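Local atomic coordinates of enoyl-CoA hydratase subunit II (Geobacillus kaustophilus, PDB entry 2EJ5), a protein that probably catalyses the reversible addition of water to enoyl-CoA thioesters, perhaps in phenylacetic acid breakdown, and belongs to the enoyl-CoA hydratase/isomerase family. Residues 57-62 against 102-107; 97-102 against 117-122. One frame throughout, in Å; residues are numbered along the deposited sequence.

Contact 1 (57-62 against 102-107); sequences GRAFCA and NGAAAG
Asn-102 and Phe-60 meet where the loop 57-62 runs over the start of 102-107, and between them they bury the most surface here. The asparagine reaches across from its own segment, and its ND2 gives a weak hydrogen bond to Ala-59 O at 3.0 Å. Its other amide atom, OD1, lies in the plane of the Phe-60 ring, at the ring edge, 3.9 Å from Phe-60 CD1, while the ring and amide planes are turned 62° apart. OD1 accepts a hydrogen bond from Gly-55 N, which holds the amide from the end of strand 50-55 as well as from the loop. Phe-60 has CG anti to its backbone N (chi1 172°), which leads the end of the ring away from 102-107, although CD2 still comes 3.8 Å from Ala-105 CB. In crotonases, peptide N-H groups from the loop after the third strand of the sheet and from the N-terminal end of a helix form the oxyanion hole for the thioester carbonyl; here the loop after strand 50-55 and the start of helix 108-115, into which 102-107 leads, probably do the same. The backbone does most of the tying. Ala-104 O takes two N-H groups: Cys-61 N, in the carbonyl plane at 3.1 Å, and Phe-60 N, well above that plane at 2.9 Å. Two residues further on, Ala-106 N donates a nearly straight bond to Cys-61 O (2.9 Å), and Cys-61 and Ala-105 form a single bridge. Gly-103 brings its CA to 3.3 Å from Arg-58 O in a CA-H...O contact; a CB on it would run into that same oxygen. Water 1 links Arg-58 O to Ala-104 N.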
loop_
_atom_site.group_PDB
_atom_site.type_symbol
_atom_site.label_atom_id
_atom_site.label_comp_id
_atom_site.label_asym_id
_atom_site.label_seq_id
_atom_site.Cartn_x
_atom_site.Cartn_y
_atom_site.Cartn_z
ATOM N N GLY A 57 -18.297 28.407 -1.552
ATOM C CA GLY A 57 -19.640 27.988 -1.171
ATOM C C GLY A 57 -19.632 26.814 -0.227
ATOM O O GLY A 57 -18.673 26.618 0.518
ATOM N N ARG A 58 -20.726 26.041 -0.265
ATOM C CA ARG A 58 -20.939 24.900 0.605
ATOM C C ARG A 58 -20.115 23.653 0.242
ATOM O O ARG A 58 -19.797 22.867 1.126
ATOM C CB ARG A 58 -22.412 24.481 0.614
ATOM C CG ARG A 58 -23.356 25.552 1.070
ATOM C CD ARG A 58 -24.607 24.983 1.687
ATOM N NE ARG A 58 -25.399 26.050 2.313
ATOM C CZ ARG A 58 -26.233 26.863 1.656
ATOM N NH1 ARG A 58 -26.407 26.735 0.342
ATOM N NH2 ARG A 58 -26.902 27.806 2.314
ATOM N N ALA A 59 -19.825 23.446 -1.041
ATOM C CA ALA A 59 -19.157 22.208 -1.470
ATOM C C ALA A 59 -17.692 22.432 -1.842
ATOM O O ALA A 59 -17.305 23.574 -2.137
ATOM C CB ALA A 59 -19.919 21.577 -2.638
ATOM N N PHE A 60 -16.884 21.351 -1.838
ATOM C CA PHE A 60 -15.532 21.417 -2.397
ATOM C C PHE A 60 -15.641 21.370 -3.952
ATOM O O PHE A 60 -15.277 22.332 -4.650
ATOM C CB PHE A 60 -14.641 20.297 -1.797
ATOM C CG PHE A 60 -13.273 20.158 -2.438
ATOM C CD1 PHE A 60 -12.219 21.019 -2.088
ATOM C CD2 PHE A 60 -13.027 19.149 -3.388
ATOM C CE1 PHE A 60 -10.949 20.894 -2.666
ATOM C CE2 PHE A 60 -11.764 19.004 -3.966
ATOM C CZ PHE A 60 -10.693 19.878 -3.591
ATOM N N CYS A 61 -16.171 20.266 -4.467
ATOM C CA CYS A 61 -16.303 20.024 -5.925
ATOM C C CYS A 61 -17.158 18.787 -6.187
ATOM O O CYS A 61 -16.798 17.657 -5.767
ATOM C CB CYS A 61 -14.933 19.884 -6.579
ATOM S SG CYS A 61 -14.957 19.603 -8.405
ATOM N N ALA A 62 -18.295 18.978 -6.864
ATOM C CA ALA A 62 -19.192 17.866 -7.134
ATOM C C ALA A 62 -18.772 17.024 -8.365
ATOM O O ALA A 62 -19.494 16.106 -8.754
ATOM C CB ALA A 62 -20.641 18.346 -7.253
ATOM N N ASN A 102 -13.706 21.780 2.022
ATOM C CA ASN A 102 -14.678 22.534 2.844
ATOM C C ASN A 102 -16.079 21.931 2.931
ATOM O O ASN A 102 -16.831 22.237 3.865
ATOM C CB ASN A 102 -14.802 23.975 2.333
ATOM C CG ASN A 102 -15.096 24.050 0.853
ATOM O OD1 ASN A 102 -14.267 23.653 0.023
ATOM N ND2 ASN A 102 -16.269 24.608 0.499
ATOM N N GLY A 103 -16.425 21.073 1.972
ATOM C CA GLY A 103 -17.724 20.408 1.983
ATOM C C GLY A 103 -17.648 19.203 1.052
ATOM O O GLY A 103 -16.590 18.583 0.940
ATOM N N ALA A 104 -18.758 18.878 0.393
ATOM C CA ALA A 104 -18.847 17.706 -0.463
ATOM C C ALA A 104 -17.834 17.656 -1.592
ATOM O O ALA A 104 -17.721 18.597 -2.387
ATOM C CB ALA A 104 -20.258 17.560 -1.013
ATOM N N ALA A 105 -17.130 16.516 -1.679
ATOM C CA ALA A 105 -16.252 16.192 -2.805
ATOM C C ALA A 105 -16.812 14.889 -3.387
ATOM O O ALA A 105 -16.879 13.831 -2.686
ATOM C CB ALA A 105 -14.798 16.002 -2.335
ATOM N N ALA A 106 -17.260 14.973 -4.641
ATOM C CA ALA A 106 -17.910 13.844 -5.292
ATOM C C ALA A 106 -17.343 13.647 -6.680
ATOM O O ALA A 106 -16.937 14.597 -7.328
ATOM C CB ALA A 106 -19.383 14.084 -5.374
ATOM N N GLY A 107 -17.328 12.407 -7.165
ATOM C CA GLY A 107 -16.879 12.195 -8.535
ATOM C C GLY A 107 -15.467 12.675 -8.730
ATOM O O GLY A 107 -14.617 12.449 -7.873
HETATM O O HOH W 1 -21.121 20.308 0.832
#

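Contact 2 (97-102 against 117-122); sequences VVAAVN and DFRLLS
With chi1 at -54°, the Asp-117 carboxylate folds back beside its backbone N, and OD2 receives Val-97 N at 2.8 Å, on its anti side and somewhat out of the carboxylate plane. A chi1 of -176° sets Val-98 CG1 beside the carbonyl carbon and brings it to 3.8 Å from Leu-120 CG. At Asp-117 the exchange runs both ways, since its backbone N donates to Val-97 O at 2.9 Å, while Phe-118 N adds only a weak bond to the same oxygen. Asp-117 OD2 also forms a salt bridge with Lys-208; an alanine here would probably leave that lysine without its counter-charge and Val-97 N without its acceptor. Beyond this end the two strands run as a parallel pair. Ala-99 N donates to Phe-118 O, and Ala-99 O accepts Leu-120 N (2.9 Å); the same alternation repeats at Val-101, whose O receives Ser-122 N almost straight. Val-98, Phe-118, Ala-100 and Leu-120 share one face. On the other, Val-101 and Leu-121 lie side by side, with Val-101 CB and Leu-121 CD1 3.8 Å apart, and Ala-99 CB rests against Arg-119 CG. Water 2 bridges Asn-102 O and Ser-122 OG. Between these interior strands of the six-stranded sheet the chain passes through strand 104-106 and helix 108-115, a beta-beta-alpha turn of the crotonase spiral. Strand 50-55 flanks 97-101, and strand 178-180 flanks 118-122. Helix 185-197 covers the Val-98 and Leu-120 face, its Phe-192 meeting Phe-118 edge-to-face, while Leu-156 of the second subunit packs on Asp-117 and Phe-118.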
loop_
_atom_site.group_PDB
_atom_site.type_symbol
_atom_site.label_atom_id
_atom_site.label_comp_id
_atom_site.label_asym_id
_atom_site.label_seq_id
_atom_site.Cartn_x
_atom_site.Cartn_y
_atom_site.Cartn_z
ATOM N N VAL A 97 0.790 20.878 -2.106
ATOM C CA VAL A 97 -0.578 21.223 -2.472
ATOM C C VAL A 97 -1.509 20.633 -1.447
ATOM O O VAL A 97 -1.547 19.393 -1.229
ATOM C CB VAL A 97 -0.966 20.702 -3.890
ATOM C CG1 VAL A 97 -2.354 21.143 -4.267
ATOM C CG2 VAL A 97 0.057 21.164 -4.942
ATOM N N VAL A 98 -2.253 21.521 -0.795
ATOM C CA VAL A 98 -3.224 21.115 0.164
ATOM C C VAL A 98 -4.613 21.190 -0.433
ATOM O O VAL A 98 -5.018 22.245 -0.933
ATOM C CB VAL A 98 -3.186 22.102 1.407
ATOM C CG1 VAL A 98 -4.150 21.623 2.464
ATOM C CG2 VAL A 98 -1.754 22.244 1.934
ATOM N N ALA A 99 -5.353 20.094 -0.380
ATOM C CA ALA A 99 -6.802 20.110 -0.663
ATOM C C ALA A 99 -7.506 20.490 0.636
ATOM O O ALA A 99 -7.466 19.733 1.598
ATOM C CB ALA A 99 -7.273 18.764 -1.139
ATOM N N ALA A 100 -8.047 21.706 0.685
ATOM C CA ALA A 100 -8.867 22.156 1.788
ATOM C C ALA A 100 -10.336 21.823 1.474
ATOM O O ALA A 100 -11.056 22.623 0.832
ATOM C CB ALA A 100 -8.680 23.668 2.003
ATOM N N VAL A 101 -10.765 20.626 1.872
ATOM C CA VAL A 101 -12.051 20.088 1.452
ATOM C C VAL A 101 -13.122 20.650 2.411
ATOM O O VAL A 101 -13.358 20.097 3.482
ATOM C CB VAL A 101 -12.050 18.511 1.439
ATOM C CG1 VAL A 101 -13.423 17.960 0.905
ATOM C CG2 VAL A 101 -10.870 17.991 0.611
ATOM N N ASN A 102 -13.706 21.780 2.022
ATOM C CA ASN A 102 -14.678 22.534 2.844
ATOM C C ASN A 102 -16.079 21.931 2.931
ATOM O O ASN A 102 -16.831 22.237 3.865
ATOM C CB ASN A 102 -14.802 23.975 2.333
ATOM C CG ASN A 102 -15.096 24.050 0.853
ATOM O OD1 ASN A 102 -14.267 23.653 0.023
ATOM N ND2 ASN A 102 -16.269 24.608 0.499
ATOM N N ASP A 117 -1.464 16.597 -1.928
ATOM C CA ASP A 117 -0.490 16.025 -0.974
ATOM C C ASP A 117 -1.066 15.872 0.437
ATOM O O ASP A 117 -0.717 14.912 1.166
ATOM C CB ASP A 117 0.782 16.898 -0.898
ATOM C CG ASP A 117 1.406 17.131 -2.259
ATOM O OD1 ASP A 117 1.634 16.136 -2.996
ATOM O OD2 ASP A 117 1.695 18.306 -2.586
ATOM N N PHE A 118 -1.903 16.824 0.835
ATOM C CA PHE A 118 -2.577 16.809 2.134
ATOM C C PHE A 118 -4.045 17.098 1.900
ATOM O O PHE A 118 -4.382 17.837 0.941
ATOM C CB PHE A 118 -2.002 17.906 3.046
ATOM C CG PHE A 118 -0.510 17.818 3.258
ATOM C CD1 PHE A 118 0.020 16.974 4.254
ATOM C CD2 PHE A 118 0.364 18.580 2.492
ATOM C CE1 PHE A 118 1.385 16.879 4.485
ATOM C CE2 PHE A 118 1.741 18.503 2.716
ATOM C CZ PHE A 118 2.260 17.651 3.724
ATOM N N ARG A 119 -4.917 16.529 2.744
ATOM C CA ARG A 119 -6.373 16.731 2.654
ATOM C C ARG A 119 -6.867 17.150 4.048
ATOM O O ARG A 119 -6.798 16.356 4.996
ATOM C CB ARG A 119 -7.114 15.436 2.235
ATOM C CG ARG A 119 -7.067 15.098 0.695
ATOM C CD ARG A 119 -7.388 13.610 0.386
ATOM N NE ARG A 119 -6.255 12.851 0.885
ATOM C CZ ARG A 119 -5.071 12.821 0.280
ATOM N NH1 ARG A 119 -4.901 13.454 -0.870
ATOM N NH2 ARG A 119 -4.051 12.177 0.822
ATOM N N LEU A 120 -7.281 18.412 4.177
ATOM C CA LEU A 120 -7.820 18.923 5.426
ATOM C C LEU A 120 -9.312 18.904 5.209
ATOM O O LEU A 120 -9.808 19.599 4.331
ATOM C CB LEU A 120 -7.349 20.372 5.682
ATOM C CG LEU A 120 -5.853 20.667 5.678
ATOM C CD1 LEU A 120 -5.577 22.183 5.905
ATOM C CD2 LEU A 120 -5.124 19.812 6.770
ATOM N N LEU A 121 -10.019 18.117 5.997
ATOM C CA LEU A 121 -11.451 17.998 5.815
ATOM C C LEU A 121 -12.149 18.817 6.905
ATOM O O LEU A 121 -11.860 18.659 8.082
ATOM C CB LEU A 121 -11.879 16.548 5.901
ATOM C CG LEU A 121 -11.894 15.684 4.624
ATOM C CD1 LEU A 121 -10.676 15.767 3.721
ATOM C CD2 LEU A 121 -12.141 14.248 5.070
ATOM N N SER A 122 -13.044 19.696 6.488
ATOM C CA SER A 122 -13.928 20.349 7.436
ATOM C C SER A 122 -14.822 19.291 8.050
ATOM O O SER A 122 -15.032 18.226 7.449
ATOM C CB SER A 122 -14.758 21.399 6.720
ATOM O OG SER A 122 -15.953 21.569 7.432
HETATM O O HOH W 2 -16.338 24.434 6.243
#

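How the contacts relate
From the N terminus, the loop 57-62 comes first, leaving strand 50-55. The chain then passes through helix 75-92 and strand 97-101 before 102-107 returns to that loop, so contact 1 closes a long excursion. Contact 2 closes a shorter one, from 97-102 through strand 104-106 and helix 108-115 to 117-122. The segments alternate, so the two closures cross rather than nest. Asn-102 belongs to both, and Phe-60 CD1 of contact 1 touches Ala-100 O of contact 2 at 3.5 Å. Contact 2 pairs two neighbouring strands inside the six-stranded sheet, while contact 1 ties the loop after strand 50-55 to strand 104-106 of the three-stranded sheet.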